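Local coordinates for protein tyrosinase (Burkholderia thailandensis, PDB 5ZRD) that probably oxidises monophenols to catechols and on to quinones at a paired copper centre, as tyrosinases do, and works at acidic pH, at residues G111-Y123 with P314-M326. Residues are numbered along the deposited sequence; the frame is centred on the assembly and turned at random.
Sequences GVSMPFWDETDEY and PIFFFHHCNVDRM. With CU (copper (II) ion), chain K; O (oxygen atom), chain L.
I315 opens the contact, its CD1 lying 4.3 Å from CZ3 of the W117 indole. One turn on, the F318 ring takes M114 over one face: SD stands over that face in a Met-aromatic contact, and the methyl CE lies over the same face, modelled doubtfully close. The M114 chain leaves with CG anti to the backbone N (chi1 -179°), and bends at chi2 and chi3 then bring its end onto the ring. P115 CG touches the same ring at CE2, 3.7 Å away. The backbone of F318 also takes part. Its O accepts W117 N at 3.1 Å and, from the opposite face of the carbonyl plane, N322 N of its own helix. H319 turns ND1 to E119 OE1 in a nearly straight hydrogen bond, with the oxygen at the ring edge; its modelled length is too short to be trusted. Next to it, H320 binds copper through NE2 (1.9 Å), with H277 and H281 completing the protein ligands. C321 places SG against F116 CB and near the carbonyls of M114 and P115. N322 is gripped from both ends. Its ND2 gives a hydrogen bond to E119 OE2 (2.8 Å), from above the carboxylate plane; Y241 OH also hydrogen-bonds with this oxygen. Its OD1 accepts NE and NH2 of R325 side-on, which fixes the guanidinium. R325 bends at chi3 (67°) and lays CD over the centre of the F116 ring, 3.5 Å from its centroid. D118 OD1 lies off the guanidinium plane, 3.3 Å from R325 NH2, a salt bridge by charge alone; S404 OG hydrogen-bonds with that oxygen as well. Residues 114-120 thus back a copper-ligand helix of the tyrosinase di-copper centre.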
ATOM      1  N   GLY A 111     -23.209  10.195 -43.141  1.00 43.47           N
ATOM      2  CA  GLY A 111     -24.644  10.340 -42.816  1.00 45.82           C
ATOM      3  C   GLY A 111     -25.344   9.003 -42.551  1.00 43.88           C
ATOM      4  O   GLY A 111     -26.583   8.935 -42.603  1.00 45.47           O
ATOM      5  N   VAL A 112     -24.628   7.916 -42.258  1.00 39.82           N
ATOM      6  CA  VAL A 112     -25.364   6.679 -41.886  1.00 43.41           C
ATOM      7  C   VAL A 112     -25.862   6.875 -40.437  1.00 42.13           C
ATOM      8  O   VAL A 112     -25.253   7.640 -39.644  1.00 39.34           O
ATOM      9  CB  VAL A 112     -24.529   5.391 -42.041  1.00 39.12           C
ATOM     10  CG1 VAL A 112     -23.505   5.242 -40.940  1.00 41.93           C
ATOM     11  CG2 VAL A 112     -25.396   4.143 -42.074  1.00 45.27           C
ATOM     12  N   SER A 113     -26.963   6.199 -40.125  1.00 36.69           N
ATOM     13  CA  SER A 113     -27.604   6.216 -38.797  1.00 41.68           C
ATOM     14  C   SER A 113     -27.608   4.813 -38.170  1.00 43.64           C
ATOM     15  O   SER A 113     -27.911   3.775 -38.820  1.00 42.80           O
ATOM     16  CB  SER A 113     -29.028   6.757 -38.874  1.00 40.64           C
ATOM     17  OG  SER A 113     -29.006   8.142 -39.200  1.00 45.77           O
ATOM     18  N   MET A 114     -27.334   4.811 -36.874  1.00 43.57           N
ATOM     19  CA  MET A 114     -27.364   3.598 -36.102  1.00 41.55           C
ATOM     20  C   MET A 114     -28.823   3.267 -35.795  1.00 38.40           C
ATOM     21  O   MET A 114     -29.485   4.030 -35.122  1.00 40.80           O
ATOM     22  CB  MET A 114     -26.580   3.791 -34.799  1.00 44.25           C
ATOM     23  CG  MET A 114     -26.538   2.553 -33.924  1.00 47.18           C
ATOM     24  SD  MET A 114     -25.651   1.167 -34.683  1.00 41.75           S
ATOM     25  CE  MET A 114     -26.584  -0.198 -33.994  1.00 39.44           C
ATOM     26  N   PRO A 115     -29.327   2.138 -36.296  1.00 35.82           N
ATOM     27  CA  PRO A 115     -30.709   1.810 -36.011  1.00 34.42           C
ATOM     28  C   PRO A 115     -30.837   1.148 -34.638  1.00 35.64           C
ATOM     29  O   PRO A 115     -29.809   0.907 -33.984  1.00 34.35           O
ATOM     30  CB  PRO A 115     -31.116   0.791 -37.085  1.00 34.91           C
ATOM     31  CG  PRO A 115     -29.825   0.106 -37.431  1.00 35.24           C
ATOM     32  CD  PRO A 115     -28.716   1.103 -37.147  1.00 35.27           C
ATOM     33  N   PHE A 116     -32.081   0.856 -34.260  1.00 31.61           N
ATOM     34  CA  PHE A 116     -32.390   0.267 -32.961  1.00 33.07           C
ATOM     35  C   PHE A 116     -33.042  -1.103 -33.176  1.00 33.10           C
ATOM     36  O   PHE A 116     -33.868  -1.303 -34.063  1.00 32.84           O
ATOM     37  CB  PHE A 116     -33.273   1.176 -32.095  1.00 33.41           C
ATOM     38  CG  PHE A 116     -34.590   1.606 -32.692  1.00 32.77           C
ATOM     39  CD1 PHE A 116     -34.683   2.775 -33.438  1.00 35.12           C
ATOM     40  CD2 PHE A 116     -35.747   0.877 -32.473  1.00 35.79           C
ATOM     41  CE1 PHE A 116     -35.891   3.189 -33.985  1.00 34.21           C
ATOM     42  CE2 PHE A 116     -36.960   1.294 -33.011  1.00 37.16           C
ATOM     43  CZ  PHE A 116     -37.029   2.445 -33.777  1.00 35.35           C
ATOM     44  N   TRP A 117     -32.645  -2.058 -32.358  1.00 33.17           N
ATOM     45  CA  TRP A 117     -33.420  -3.286 -32.232  1.00 31.89           C
ATOM     46  C   TRP A 117     -34.628  -2.983 -31.369  1.00 31.37           C
ATOM     47  O   TRP A 117     -34.497  -2.811 -30.168  1.00 33.17           O
ATOM     48  CB  TRP A 117     -32.603  -4.431 -31.626  1.00 31.33           C
ATOM     49  CG  TRP A 117     -33.430  -5.616 -31.237  1.00 29.35           C
ATOM     50  CD1 TRP A 117     -34.618  -6.028 -31.768  1.00 30.07           C
ATOM     51  CD2 TRP A 117     -33.085  -6.580 -30.245  1.00 26.62           C
ATOM     52  NE1 TRP A 117     -35.054  -7.164 -31.142  1.00 31.73           N
ATOM     53  CE2 TRP A 117     -34.111  -7.553 -30.237  1.00 30.80           C
ATOM     54  CE3 TRP A 117     -32.001  -6.732 -29.390  1.00 24.03           C
ATOM     55  CZ2 TRP A 117     -34.110  -8.628 -29.349  1.00 29.62           C
ATOM     56  CZ3 TRP A 117     -32.002  -7.793 -28.517  1.00 27.14           C
ATOM     57  CH2 TRP A 117     -33.035  -8.736 -28.506  1.00 27.37           C
ATOM     58  N   ASP A 118     -35.775  -2.904 -32.017  1.00 35.89           N
ATOM     59  CA  ASP A 118     -37.024  -2.695 -31.329  1.00 38.00           C
ATOM     60  C   ASP A 118     -37.446  -3.963 -30.576  1.00 37.29           C
ATOM     61  O   ASP A 118     -38.146  -4.812 -31.125  1.00 34.75           O
ATOM     62  CB  ASP A 118     -38.129  -2.233 -32.292  1.00 33.89           C
ATOM     63  CG  ASP A 118     -39.344  -1.672 -31.543  1.00 34.88           C
ATOM     64  OD1 ASP A 118     -39.513  -1.938 -30.315  1.00 37.21           O
ATOM     65  OD2 ASP A 118     -40.133  -0.979 -32.195  1.00 36.97           O
ATOM     66  N   GLU A 119     -37.071  -4.001 -29.296  1.00 38.58           N
ATOM     67  CA  GLU A 119     -37.105  -5.222 -28.452  1.00 37.10           C
ATOM     68  C   GLU A 119     -38.536  -5.609 -28.064  1.00 33.27           C
ATOM     69  O   GLU A 119     -38.773  -6.765 -27.651  1.00 31.77           O
ATOM     70  CB  GLU A 119     -36.295  -4.998 -27.168  1.00 36.77           C
ATOM     71  CG  GLU A 119     -34.802  -4.890 -27.403  1.00 35.91           C
ATOM     72  CD  GLU A 119     -33.998  -4.112 -26.373  1.00 36.33           C
ATOM     73  OE1 GLU A 119     -32.782  -4.304 -26.355  1.00 35.87           O
ATOM     74  OE2 GLU A 119     -34.578  -3.310 -25.586  1.00 38.22           O
ATOM     75  N   THR A 120     -39.441  -4.640 -28.110  1.00 29.51           N
ATOM     76  CA  THR A 120     -40.816  -4.806 -27.649  1.00 30.08           C
ATOM     77  C   THR A 120     -41.823  -4.646 -28.796  1.00 31.12           C
ATOM     78  O   THR A 120     -43.001  -4.526 -28.553  1.00 32.70           O
ATOM     79  CB  THR A 120     -41.132  -3.807 -26.531  1.00 27.41           C
ATOM     80  OG1 THR A 120     -40.791  -2.493 -26.967  1.00 31.37           O
ATOM     81  CG2 THR A 120     -40.372  -4.103 -25.257  1.00 27.98           C
ATOM     82  N   ASP A 121     -41.379  -4.627 -30.038  1.00 33.56           N
ATOM     83  CA  ASP A 121     -42.294  -4.670 -31.174  1.00 35.92           C
ATOM     84  C   ASP A 121     -42.851  -6.093 -31.327  1.00 36.40           C
ATOM     85  O   ASP A 121     -42.408  -7.026 -30.648  1.00 41.04           O
ATOM     86  CB  ASP A 121     -41.592  -4.240 -32.497  1.00 37.97           C
ATOM     87  CG  ASP A 121     -40.637  -5.322 -33.075  1.00 41.18           C
ATOM     88  OD1 ASP A 121     -40.465  -6.415 -32.469  1.00 43.88           O
ATOM     89  OD2 ASP A 121     -40.070  -5.085 -34.160  1.00 43.26           O
ATOM     90  N   GLU A 122     -43.786  -6.226 -32.260  1.00 36.39           N
ATOM     91  CA  GLU A 122     -44.545  -7.446 -32.520  1.00 41.78           C
ATOM     92  C   GLU A 122     -43.591  -8.547 -33.022  1.00 37.39           C
ATOM     93  O   GLU A 122     -43.717  -9.718 -32.611  1.00 32.75           O
ATOM     94  CB  GLU A 122     -45.692  -7.151 -33.515  1.00 47.18           C
ATOM     95  CG  GLU A 122     -46.889  -8.106 -33.431  1.00 56.81           C
ATOM     96  CD  GLU A 122     -47.577  -8.236 -32.065  1.00 74.56           C
ATOM     97  OE1 GLU A 122     -48.142  -9.330 -31.803  1.00 75.51           O
ATOM     98  OE2 GLU A 122     -47.551  -7.251 -31.244  1.00 76.33           O
ATOM     99  N   TYR A 123     -42.641  -8.180 -33.890  1.00 36.04           N
ATOM    100  CA  TYR A 123     -41.718  -9.169 -34.433  1.00 41.39           C
ATOM    101  C   TYR A 123     -40.941  -9.841 -33.284  1.00 39.61           C
ATOM    102  O   TYR A 123     -40.936 -11.092 -33.161  1.00 38.86           O
ATOM    103  CB  TYR A 123     -40.769  -8.598 -35.494  1.00 39.66           C
ATOM    104  CG  TYR A 123     -39.860  -9.665 -36.038  1.00 36.61           C
ATOM    105  CD1 TYR A 123     -40.295 -10.528 -37.027  1.00 44.35           C
ATOM    106  CD2 TYR A 123     -38.625  -9.923 -35.467  1.00 40.02           C
ATOM    107  CE1 TYR A 123     -39.515 -11.596 -37.462  1.00 43.75           C
ATOM    108  CE2 TYR A 123     -37.812 -10.958 -35.917  1.00 39.80           C
ATOM    109  CZ  TYR A 123     -38.269 -11.817 -36.906  1.00 40.47           C
ATOM    110  OH  TYR A 123     -37.506 -12.848 -37.376  1.00 37.92           O
ATOM    111  N   PRO A 314     -21.379  -6.650 -31.152  1.00 34.05           N
ATOM    112  CA  PRO A 314     -22.094  -5.619 -31.937  1.00 33.85           C
ATOM    113  C   PRO A 314     -23.550  -5.396 -31.502  1.00 33.84           C
ATOM    114  O   PRO A 314     -24.036  -4.246 -31.656  1.00 30.92           O
ATOM    115  CB  PRO A 314     -22.045  -6.124 -33.386  1.00 34.58           C
ATOM    116  CG  PRO A 314     -20.765  -6.935 -33.438  1.00 32.59           C
ATOM    117  CD  PRO A 314     -20.680  -7.577 -32.074  1.00 33.70           C
ATOM    118  N   ILE A 315     -24.210  -6.443 -30.958  1.00 30.92           N
ATOM    119  CA  ILE A 315     -25.615  -6.352 -30.573  1.00 31.38           C
ATOM    120  C   ILE A 315     -25.743  -5.380 -29.404  1.00 30.33           C
ATOM    121  O   ILE A 315     -26.829  -4.830 -29.175  1.00 29.98           O
ATOM    122  CB  ILE A 315     -26.254  -7.714 -30.209  1.00 29.76           C
ATOM    123  CG1 ILE A 315     -27.774  -7.663 -30.306  1.00 31.39           C
ATOM    124  CG2 ILE A 315     -25.874  -8.200 -28.830  1.00 30.30           C
ATOM    125  CD1 ILE A 315     -28.404  -9.041 -30.406  1.00 33.59           C
ATOM    126  N   PHE A 316     -24.674  -5.234 -28.633  1.00 29.12           N
ATOM    127  CA  PHE A 316     -24.688  -4.212 -27.572  1.00 29.90           C
ATOM    128  C   PHE A 316     -25.250  -2.879 -28.080  1.00 28.84           C
ATOM    129  O   PHE A 316     -26.046  -2.269 -27.413  1.00 32.88           O
ATOM    130  CB  PHE A 316     -23.297  -3.975 -27.017  1.00 28.60           C
ATOM    131  CG  PHE A 316     -23.241  -2.941 -25.924  1.00 30.52           C
ATOM    132  CD1 PHE A 316     -23.152  -1.593 -26.235  1.00 28.80           C
ATOM    133  CD2 PHE A 316     -23.242  -3.321 -24.590  1.00 29.04           C
ATOM    134  CE1 PHE A 316     -23.093  -0.657 -25.224  1.00 29.74           C
ATOM    135  CE2 PHE A 316     -23.190  -2.381 -23.577  1.00 27.85           C
ATOM    136  CZ  PHE A 316     -23.126  -1.052 -23.899  1.00 30.27           C
ATOM    137  N   PHE A 317     -24.894  -2.465 -29.274  1.00 31.01           N
ATOM    138  CA  PHE A 317     -25.190  -1.097 -29.734  1.00 30.69           C
ATOM    139  C   PHE A 317     -26.612  -1.009 -30.295  1.00 33.99           C
ATOM    140  O   PHE A 317     -27.271   0.040 -30.145  1.00 31.86           O
ATOM    141  CB  PHE A 317     -24.099  -0.631 -30.701  1.00 28.06           C
ATOM    142  CG  PHE A 317     -22.816  -0.422 -29.962  1.00 27.74           C
ATOM    143  CD1 PHE A 317     -21.982  -1.489 -29.717  1.00 29.97           C
ATOM    144  CD2 PHE A 317     -22.561   0.773 -29.331  1.00 26.29           C
ATOM    145  CE1 PHE A 317     -20.853  -1.332 -28.937  1.00 29.29           C
ATOM    146  CE2 PHE A 317     -21.419   0.931 -28.560  1.00 28.69           C
ATOM    147  CZ  PHE A 317     -20.566  -0.116 -28.363  1.00 29.13           C
ATOM    148  N   PHE A 318     -27.093  -2.093 -30.894  1.00 30.24           N
ATOM    149  CA  PHE A 318     -28.483  -2.144 -31.379  1.00 29.30           C
ATOM    150  C   PHE A 318     -29.458  -2.093 -30.188  1.00 31.48           C
ATOM    151  O   PHE A 318     -30.529  -1.469 -30.233  1.00 31.17           O
ATOM    152  CB  PHE A 318     -28.673  -3.412 -32.221  1.00 31.19           C
ATOM    153  CG  PHE A 318     -27.949  -3.314 -33.538  1.00 31.08           C
ATOM    154  CD1 PHE A 318     -26.607  -3.626 -33.629  1.00 31.65           C
ATOM    155  CD2 PHE A 318     -28.579  -2.801 -34.651  1.00 31.13           C
ATOM    156  CE1 PHE A 318     -25.927  -3.461 -34.818  1.00 35.06           C
ATOM    157  CE2 PHE A 318     -27.899  -2.673 -35.850  1.00 34.33           C
ATOM    158  CZ  PHE A 318     -26.576  -2.999 -35.932  1.00 32.31           C
ATOM    159  N   HIS A 319     -29.077  -2.794 -29.128  1.00 30.92           N
ATOM    160  CA  HIS A 319     -29.820  -2.852 -27.898  1.00 30.04           C
ATOM    161  C   HIS A 319     -29.835  -1.481 -27.210  1.00 30.21           C
ATOM    162  O   HIS A 319     -30.887  -0.995 -26.806  1.00 29.41           O
ATOM    163  CB  HIS A 319     -29.193  -3.888 -26.970  1.00 28.11           C
ATOM    164  CG  HIS A 319     -29.575  -3.727 -25.544  1.00 27.16           C
ATOM    165  ND1 HIS A 319     -30.869  -3.858 -25.108  1.00 26.86           N
ATOM    166  CD2 HIS A 319     -28.833  -3.445 -24.459  1.00 30.98           C
ATOM    167  CE1 HIS A 319     -30.900  -3.707 -23.800  1.00 29.50           C
ATOM    168  NE2 HIS A 319     -29.662  -3.409 -23.387  1.00 32.34           N
ATOM    169  N   HIS A 320     -28.654  -0.922 -27.040  1.00 29.10           N
ATOM    170  CA  HIS A 320     -28.507   0.335 -26.384  1.00 32.75           C
ATOM    171  C   HIS A 320     -29.088   1.480 -27.203  1.00 33.11           C
ATOM    172  O   HIS A 320     -29.425   2.496 -26.616  1.00 34.04           O
ATOM    173  CB  HIS A 320     -27.062   0.619 -25.999  1.00 34.47           C
ATOM    174  CG  HIS A 320     -26.810   0.243 -24.578  1.00 36.74           C
ATOM    175  ND1 HIS A 320     -27.200   1.042 -23.543  1.00 32.51           N
ATOM    176  CD2 HIS A 320     -26.284  -0.869 -24.029  1.00 36.55           C
ATOM    177  CE1 HIS A 320     -26.908   0.454 -22.411  1.00 37.72           C
ATOM    178  NE2 HIS A 320     -26.319  -0.700 -22.685  1.00 40.82           N
ATOM    179  N   CYS A 321     -29.289   1.303 -28.497  1.00 35.17           N
ATOM    180  CA  CYS A 321     -29.974   2.336 -29.271  1.00 35.61           C
ATOM    181  C   CYS A 321     -31.474   2.259 -28.934  1.00 34.70           C
ATOM    182  O   CYS A 321     -32.185   3.284 -28.814  1.00 26.95           O
ATOM    183  CB  CYS A 321     -29.636   2.192 -30.754  1.00 39.27           C
ATOM    184  SG  CYS A 321     -30.389   3.426 -31.849  1.00 36.26           S
ATOM    185  N   ASN A 322     -31.941   1.039 -28.670  1.00 31.98           N
ATOM    186  CA  ASN A 322     -33.320   0.907 -28.208  1.00 32.08           C
ATOM    187  C   ASN A 322     -33.488   1.471 -26.786  1.00 28.92           C
ATOM    188  O   ASN A 322     -34.495   2.040 -26.490  1.00 29.92           O
ATOM    189  CB  ASN A 322     -33.811  -0.536 -28.261  1.00 30.39           C
ATOM    190  CG  ASN A 322     -35.308  -0.583 -28.095  1.00 31.53           C
ATOM    191  OD1 ASN A 322     -36.040   0.013 -28.905  1.00 27.40           O
ATOM    192  ND2 ASN A 322     -35.751  -1.261 -27.043  1.00 25.79           N
ATOM    193  N   VAL A 323     -32.521   1.298 -25.914  1.00 28.18           N
ATOM    194  CA  VAL A 323     -32.617   1.813 -24.579  1.00 30.62           C
ATOM    195  C   VAL A 323     -32.640   3.348 -24.648  1.00 30.76           C
ATOM    196  O   VAL A 323     -33.288   4.032 -23.841  1.00 29.72           O
ATOM    197  CB  VAL A 323     -31.447   1.286 -23.729  1.00 31.67           C
ATOM    198  CG1 VAL A 323     -31.369   1.947 -22.368  1.00 33.51           C
ATOM    199  CG2 VAL A 323     -31.553  -0.215 -23.576  1.00 33.73           C
ATOM    200  N   ASP A 324     -31.910   3.889 -25.614  1.00 33.32           N
ATOM    201  CA  ASP A 324     -31.815   5.342 -25.773  1.00 33.75           C
ATOM    202  C   ASP A 324     -33.127   5.865 -26.308  1.00 34.82           C
ATOM    203  O   ASP A 324     -33.564   6.926 -25.923  1.00 30.89           O
ATOM    204  CB  ASP A 324     -30.694   5.706 -26.740  1.00 34.22           C
ATOM    205  CG  ASP A 324     -30.339   7.173 -26.697  1.00 36.45           C
ATOM    206  OD1 ASP A 324     -30.035   7.646 -25.574  1.00 29.56           O
ATOM    207  OD2 ASP A 324     -30.338   7.820 -27.794  1.00 36.06           O
ATOM    208  N   ARG A 325     -33.756   5.102 -27.196  1.00 31.17           N
ATOM    209  CA  ARG A 325     -35.069   5.463 -27.700  1.00 33.50           C
ATOM    210  C   ARG A 325     -36.102   5.495 -26.563  1.00 34.36           C
ATOM    211  O   ARG A 325     -36.964   6.405 -26.496  1.00 37.86           O
ATOM    212  CB  ARG A 325     -35.477   4.466 -28.777  1.00 29.85           C
ATOM    213  CG  ARG A 325     -36.754   4.814 -29.505  1.00 30.13           C
ATOM    214  CD  ARG A 325     -37.125   3.695 -30.474  1.00 31.42           C
ATOM    215  NE  ARG A 325     -37.505   2.448 -29.828  1.00 29.16           N
ATOM    216  CZ  ARG A 325     -38.731   2.148 -29.429  1.00 29.89           C
ATOM    217  NH1 ARG A 325     -39.700   3.016 -29.651  1.00 32.19           N
ATOM    218  NH2 ARG A 325     -38.992   0.985 -28.830  1.00 27.63           N
ATOM    219  N   MET A 326     -36.018   4.527 -25.660  1.00 34.43           N
ATOM    220  CA  MET A 326     -36.935   4.484 -24.490  1.00 31.54           C
ATOM    221  C   MET A 326     -36.665   5.705 -23.597  1.00 27.67           C
ATOM    222  O   MET A 326     -37.584   6.344 -23.119  1.00 27.48           O
ATOM    223  CB  MET A 326     -36.754   3.187 -23.698  1.00 30.22           C
ATOM    224  CG  MET A 326     -37.218   1.942 -24.439  1.00 31.44           C
ATOM    225  SD  MET A 326     -39.031   1.798 -24.463  1.00 35.87           S
ATOM    226  CE  MET A 326     -39.423   2.570 -26.015  1.00 41.34           C
TER
HETATM  227 CU    CU K 607     -26.219  -2.211 -21.589  1.00 45.09          CU
HETATM  228  O     O L 608     -24.817  -1.859 -19.972  1.00 25.84           O